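Local coordinates for Melibiose/raffinose/stachyose-binding protein MelE (Bacillus subtilis subsp. subtilis str. 168, PDB 4R6H) that binds melibiose, raffinose and stachyose as the solute-binding component of the ABC transporter that imports these sugars into the cell, at residues A141-A146 / T268-T273; V287-T292 / P301-G306. All blocks are in the same frame, centred on the assembly; numbering follows the deposited sequence.

Interaction 1 (A141-A146 / T268-T273); sequences AKDGLA and TMQGGT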
loop_
_atom_site.group_PDB
_atom_site.type_symbol
_atom_site.label_atom_id
_atom_site.label_comp_id
_atom_site.label_asym_id
_atom_site.label_seq_id
_atom_site.Cartn_x
_atom_site.Cartn_y
_atom_site.Cartn_z
ATOM N N ALA A 141 -1.675 -5.141 2.969
ATOM C CA ALA A 141 -0.492 -4.729 2.252
ATOM C C ALA A 141 0.686 -4.659 3.207
ATOM O O ALA A 141 0.536 -4.157 4.342
ATOM C CB ALA A 141 -0.678 -3.362 1.619
ATOM N N LYS A 142 1.847 -5.136 2.748
ATOM C CA LYS A 142 3.078 -5.090 3.529
ATOM C C LYS A 142 4.224 -4.800 2.569
ATOM O O LYS A 142 4.773 -5.718 1.948
ATOM C CB LYS A 142 3.312 -6.361 4.339
ATOM C CG LYS A 142 2.406 -6.513 5.554
ATOM C CD LYS A 142 2.796 -7.676 6.455
ATOM C CE LYS A 142 2.392 -9.035 5.906
ATOM N NZ LYS A 142 2.705 -10.085 6.932
ATOM N N ASP A 143 4.608 -3.519 2.475
ATOM C CA ASP A 143 5.559 -3.029 1.482
ATOM C C ASP A 143 6.889 -2.647 2.121
ATOM O O ASP A 143 6.960 -1.992 3.208
ATOM C CB ASP A 143 4.995 -1.798 0.778
ATOM C CG ASP A 143 3.855 -2.115 -0.158
ATOM O OD1 ASP A 143 3.762 -3.248 -0.682
ATOM O OD2 ASP A 143 3.050 -1.185 -0.401
ATOM N N GLY A 144 7.951 -3.048 1.412
ATOM C CA GLY A 144 9.302 -2.629 1.695
ATOM C C GLY A 144 10.041 -2.410 0.397
ATOM O O GLY A 144 9.635 -1.572 -0.447
ATOM N N LEU A 145 11.099 -3.203 0.202
ATOM C CA LEU A 145 11.881 -3.174 -1.016
ATOM C C LEU A 145 11.897 -4.562 -1.656
ATOM O O LEU A 145 12.050 -5.576 -0.930
ATOM C CB LEU A 145 13.333 -2.785 -0.709
ATOM C CG LEU A 145 13.559 -1.458 -0.038
ATOM C CD1 LEU A 145 14.996 -1.297 0.395
ATOM C CD2 LEU A 145 13.199 -0.315 -0.963
ATOM N N ALA A 146 11.807 -4.597 -2.968
ATOM C CA ALA A 146 12.014 -5.815 -3.735
ATOM C C ALA A 146 13.462 -5.868 -4.208
ATOM O O ALA A 146 14.082 -4.841 -4.477
ATOM C CB ALA A 146 11.088 -5.874 -4.915
ATOM N N THR A 268 14.307 -2.375 -6.076
ATOM C CA THR A 268 13.272 -1.432 -6.517
ATOM C C THR A 268 12.212 -1.374 -5.441
ATOM O O THR A 268 12.141 -2.268 -4.618
ATOM C CB THR A 268 12.716 -1.777 -7.922
ATOM O OG1 THR A 268 12.007 -0.660 -8.445
ATOM C CG2 THR A 268 11.792 -2.992 -7.899
ATOM N N MET A 269 11.412 -0.310 -5.406
ATOM C CA MET A 269 10.319 -0.251 -4.440
ATOM C C MET A 269 9.288 -1.288 -4.759
ATOM O O MET A 269 9.063 -1.654 -5.918
ATOM C CB MET A 269 9.655 1.120 -4.446
ATOM C CG MET A 269 10.518 2.330 -4.138
ATOM S SD MET A 269 11.244 2.579 -2.528
ATOM C CE MET A 269 9.781 2.543 -1.448
ATOM N N GLN A 270 8.679 -1.826 -3.700
ATOM C CA GLN A 270 7.824 -2.971 -3.922
ATOM C C GLN A 270 6.578 -2.620 -4.707
ATOM O O GLN A 270 5.892 -1.647 -4.393
ATOM C CB GLN A 270 7.447 -3.496 -2.584
ATOM C CG GLN A 270 6.997 -4.908 -2.623
ATOM C CD GLN A 270 6.882 -5.388 -1.227
ATOM O OE1 GLN A 270 7.766 -5.106 -0.404
ATOM N NE2 GLN A 270 5.844 -6.137 -0.944
ATOM N N GLY A 271 6.292 -3.424 -5.726
ATOM C CA GLY A 271 5.061 -3.279 -6.506
ATOM C C GLY A 271 4.016 -4.356 -6.219
ATOM O O GLY A 271 2.815 -4.152 -6.447
ATOM N N GLY A 272 4.469 -5.513 -5.732
ATOM C CA GLY A 272 3.560 -6.556 -5.263
ATOM C C GLY A 272 3.575 -7.853 -6.064
ATOM O O GLY A 272 3.341 -8.896 -5.483
ATOM N N THR A 273 3.770 -7.794 -7.370
ATOM C CA THR A 273 3.750 -9.025 -8.177
ATOM C C THR A 273 5.041 -9.223 -8.951
ATOM O O THR A 273 5.106 -10.028 -9.868
ATOM C CB THR A 273 2.588 -9.090 -9.155
ATOM O OG1 THR A 273 2.666 -7.968 -10.066
ATOM C CG2 THR A 273 1.251 -9.058 -8.405
#
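Strand pairing passing into a side-chain grip is the kind of contact that joins residues 141-146 to 268-273, in the buried middle of the chain, where strand 141-148 runs antiparallel to the end of strand 265-269. Ala146 and Thr268 form the hydrogen-bonded pair: Ala146 N gives to Thr268 O and Thr268 N to Ala146 O, both at 2.9 Å. Leu145 and Met269 make up the next, non-hydrogen-bonded pair. Their side chains diverge from one another, yet the end of Leu145 comes nearer, Leu145 CD2 lying 3.8 Å from Met269 SD. Beyond Met269 the main-chain pairing continues with a weak bond of 3.4 Å from Gln270 N to Gly144 O. From here the amide of Gln270 takes over the place of a neighbouring strand. Its CG lies anti to the backbone N (chi1 -159°) and the chain is extended beyond it, which sends the amide along the main chain of 142-144. OE1 accepts a fairly straight bond from Gly144 N at 2.8 Å, the donor standing above the carbonyl plane, while NE2 gives a weak one to Lys142 O at 3.1 Å, an oxygen that Tyr362 OH also reaches. A side-chain amide thus engages both a donor and an acceptor of the strand, as the N-H and C=O of one residue in a neighbouring parallel strand would; the strong bond, helped by the weak one, probably limits the turning of the amide. In the two-lobed fold of solute-binding proteins, strand 141-148 probably belongs to a crossing between lobes. The carboxylate of Asp143 lies beside the Gln270 amide, their planes 76° apart, with Asp143 OD1 3.6 Å from Gln270 NE2 as a neighbour and not a bond; Asp143 OD2 is hydrogen-bonded to Tyr373.

Interaction 2 (V287-T292 / P301-G306); sequences VGIIPT and PIWIGG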
loop_
_atom_site.group_PDB
_atom_site.type_symbol
_atom_site.label_atom_id
_atom_site.label_comp_id
_atom_site.label_asym_id
_atom_site.label_seq_id
_atom_site.Cartn_x
_atom_site.Cartn_y
_atom_site.Cartn_z
ATOM N N VAL A 287 13.288 -13.076 -6.981
ATOM C CA VAL A 287 13.026 -11.751 -6.389
ATOM C C VAL A 287 12.433 -11.970 -5.011
ATOM O O VAL A 287 11.469 -12.717 -4.842
ATOM C CB VAL A 287 12.051 -10.919 -7.249
ATOM C CG1 VAL A 287 11.756 -9.573 -6.586
ATOM C CG2 VAL A 287 12.636 -10.744 -8.651
ATOM N N GLY A 288 13.016 -11.315 -4.018
ATOM C CA GLY A 288 12.552 -11.314 -2.651
ATOM C C GLY A 288 12.079 -9.942 -2.224
ATOM O O GLY A 288 12.240 -8.972 -2.952
ATOM N N ILE A 289 11.491 -9.889 -1.037
ATOM C CA ILE A 289 11.152 -8.603 -0.410
ATOM C C ILE A 289 11.728 -8.526 0.988
ATOM O O ILE A 289 11.911 -9.546 1.666
ATOM C CB ILE A 289 9.616 -8.300 -0.404
ATOM C CG1 ILE A 289 8.836 -9.443 0.257
ATOM C CG2 ILE A 289 9.137 -8.061 -1.814
ATOM C CD1 ILE A 289 7.401 -9.154 0.598
ATOM N N ILE A 290 12.039 -7.306 1.403
ATOM C CA ILE A 290 12.433 -6.983 2.756
ATOM C C ILE A 290 11.616 -5.789 3.225
ATOM O O ILE A 290 11.136 -5.016 2.417
ATOM C CB ILE A 290 13.959 -6.682 2.885
ATOM C CG1 ILE A 290 14.368 -5.515 1.998
ATOM C CG2 ILE A 290 14.758 -7.929 2.574
ATOM C CD1 ILE A 290 15.859 -5.229 2.116
ATOM N N PRO A 291 11.494 -5.636 4.561
ATOM C CA PRO A 291 10.782 -4.495 5.102
ATOM C C PRO A 291 11.486 -3.182 4.726
ATOM O O PRO A 291 12.665 -3.173 4.330
ATOM C CB PRO A 291 10.871 -4.704 6.621
ATOM C CG PRO A 291 11.371 -6.055 6.857
ATOM C CD PRO A 291 11.951 -6.572 5.591
ATOM N N THR A 292 10.775 -2.091 4.887
ATOM C CA THR A 292 11.348 -0.759 4.675
ATOM C C THR A 292 12.426 -0.518 5.714
ATOM O O THR A 292 12.159 -0.653 6.906
ATOM C CB THR A 292 10.265 0.337 4.798
ATOM O OG1 THR A 292 9.246 0.113 3.811
ATOM C CG2 THR A 292 10.840 1.711 4.547
ATOM N N PRO A 301 13.223 -1.957 11.182
ATOM C CA PRO A 301 12.560 -1.905 9.872
ATOM C C PRO A 301 11.057 -2.137 10.032
ATOM O O PRO A 301 10.591 -2.674 11.058
ATOM C CB PRO A 301 13.217 -3.032 9.075
ATOM C CG PRO A 301 14.514 -3.312 9.801
ATOM C CD PRO A 301 14.301 -2.956 11.228
ATOM N N ILE A 302 10.307 -1.746 9.022
ATOM C CA ILE A 302 8.858 -1.680 9.134
ATOM C C ILE A 302 8.228 -2.088 7.801
ATOM O O ILE A 302 8.716 -1.719 6.727
ATOM C CB ILE A 302 8.445 -0.220 9.578
ATOM C CG1 ILE A 302 7.001 -0.109 10.000
ATOM C CG2 ILE A 302 8.766 0.813 8.506
ATOM C CD1 ILE A 302 6.692 -0.795 11.282
ATOM N N TRP A 303 7.125 -2.860 7.875
ATOM C CA TRP A 303 6.266 -3.045 6.697
ATOM C C TRP A 303 5.255 -1.902 6.579
ATOM O O TRP A 303 4.641 -1.517 7.572
ATOM C CB TRP A 303 5.483 -4.348 6.786
ATOM C CG TRP A 303 6.265 -5.635 6.660
ATOM C CD1 TRP A 303 6.334 -6.622 7.580
ATOM C CD2 TRP A 303 7.014 -6.091 5.536
ATOM N NE1 TRP A 303 7.099 -7.638 7.142
ATOM C CE2 TRP A 303 7.534 -7.355 5.870
ATOM C CE3 TRP A 303 7.327 -5.541 4.287
ATOM C CZ2 TRP A 303 8.343 -8.077 5.012
ATOM C CZ3 TRP A 303 8.097 -6.263 3.411
ATOM C CH2 TRP A 303 8.626 -7.506 3.772
ATOM N N ILE A 304 5.057 -1.400 5.373
ATOM C CA ILE A 304 4.123 -0.293 5.130
ATOM C C ILE A 304 2.906 -0.780 4.418
ATOM O O ILE A 304 2.997 -1.498 3.399
ATOM C CB ILE A 304 4.756 0.820 4.277
ATOM C CG1 ILE A 304 6.062 1.377 4.911
ATOM C CG2 ILE A 304 3.772 1.925 4.009
ATOM C CD1 ILE A 304 5.886 1.887 6.300
ATOM N N GLY A 305 1.750 -0.361 4.885
ATOM C CA GLY A 305 0.510 -0.712 4.170
ATOM C C GLY A 305 -0.665 -0.831 5.093
ATOM O O GLY A 305 -1.287 0.185 5.477
ATOM N N GLY A 306 -0.940 -2.057 5.475
ATOM C CA GLY A 306 -2.080 -2.352 6.344
ATOM C C GLY A 306 -3.306 -2.615 5.527
ATOM O O GLY A 306 -3.349 -3.606 4.826
#
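The indole of Trp303 lies with one face against Pro291, whose CB stands 4.2 Å from the centroid of the Trp303 six-membered ring and 8° off its normal, a CH-pi contact. Pro291 CA and N sit over the same face. Lys142 approaches from the other side in a cation-pi contact, and Tyr362 meets the indole edge-to-face. Ile290 O, 3.4 Å from Trp303 CZ3, and Ile289 CD1, 3.8 Å from Trp303 CH2, approach the ring obliquely. The Trp303 CB points away from 287-292, but with CG beside the backbone N (chi1 -69°) the ring swings back over it. Strands 287-291 and 303-306 both pair antiparallel with strand 141-148 in one mixed sheet, their short axes standing 92° apart. A single antiparallel bridge closes the loop between them: Thr292 N gives to Ile302 O at 2.8 Å and Ile302 N to Thr292 O at 3.0 Å. Pro301 CB packs on Pro291 CB at 3.8 Å. With an alanine at Trp303, the Pro291 ring and the end of Ile289 would probably lose their aromatic neighbour, and Lys142 one of its aromatic cation-pi partners. Thr292 OG1 touches Ile304 CG1, its stronger polar partner being Gln200.

Interactions 1 and 2 have centres 6 Å apart and meet along strand 141-148, which has 265-269, 287-291 and 303-306 all as antiparallel partners. Probable backbone hydrogen bonds tie 141-146 directly to 301-306: Asp143 N to Ile304 O at 2.7 Å, and Ala141 O to Gly306 N at 2.8 Å. Lys142 O, which accepts from Gln270 in interaction 1, also lies 3.5 Å from Trp303 CE3 of interaction 2. On helix 192-206, Gln200 bonds to Gly144 O and to Thr292 OG1, reaching both contacts. Sugar binding in this family takes place in the cleft between the lobes, and these crossing strands are consistent with a junction near it.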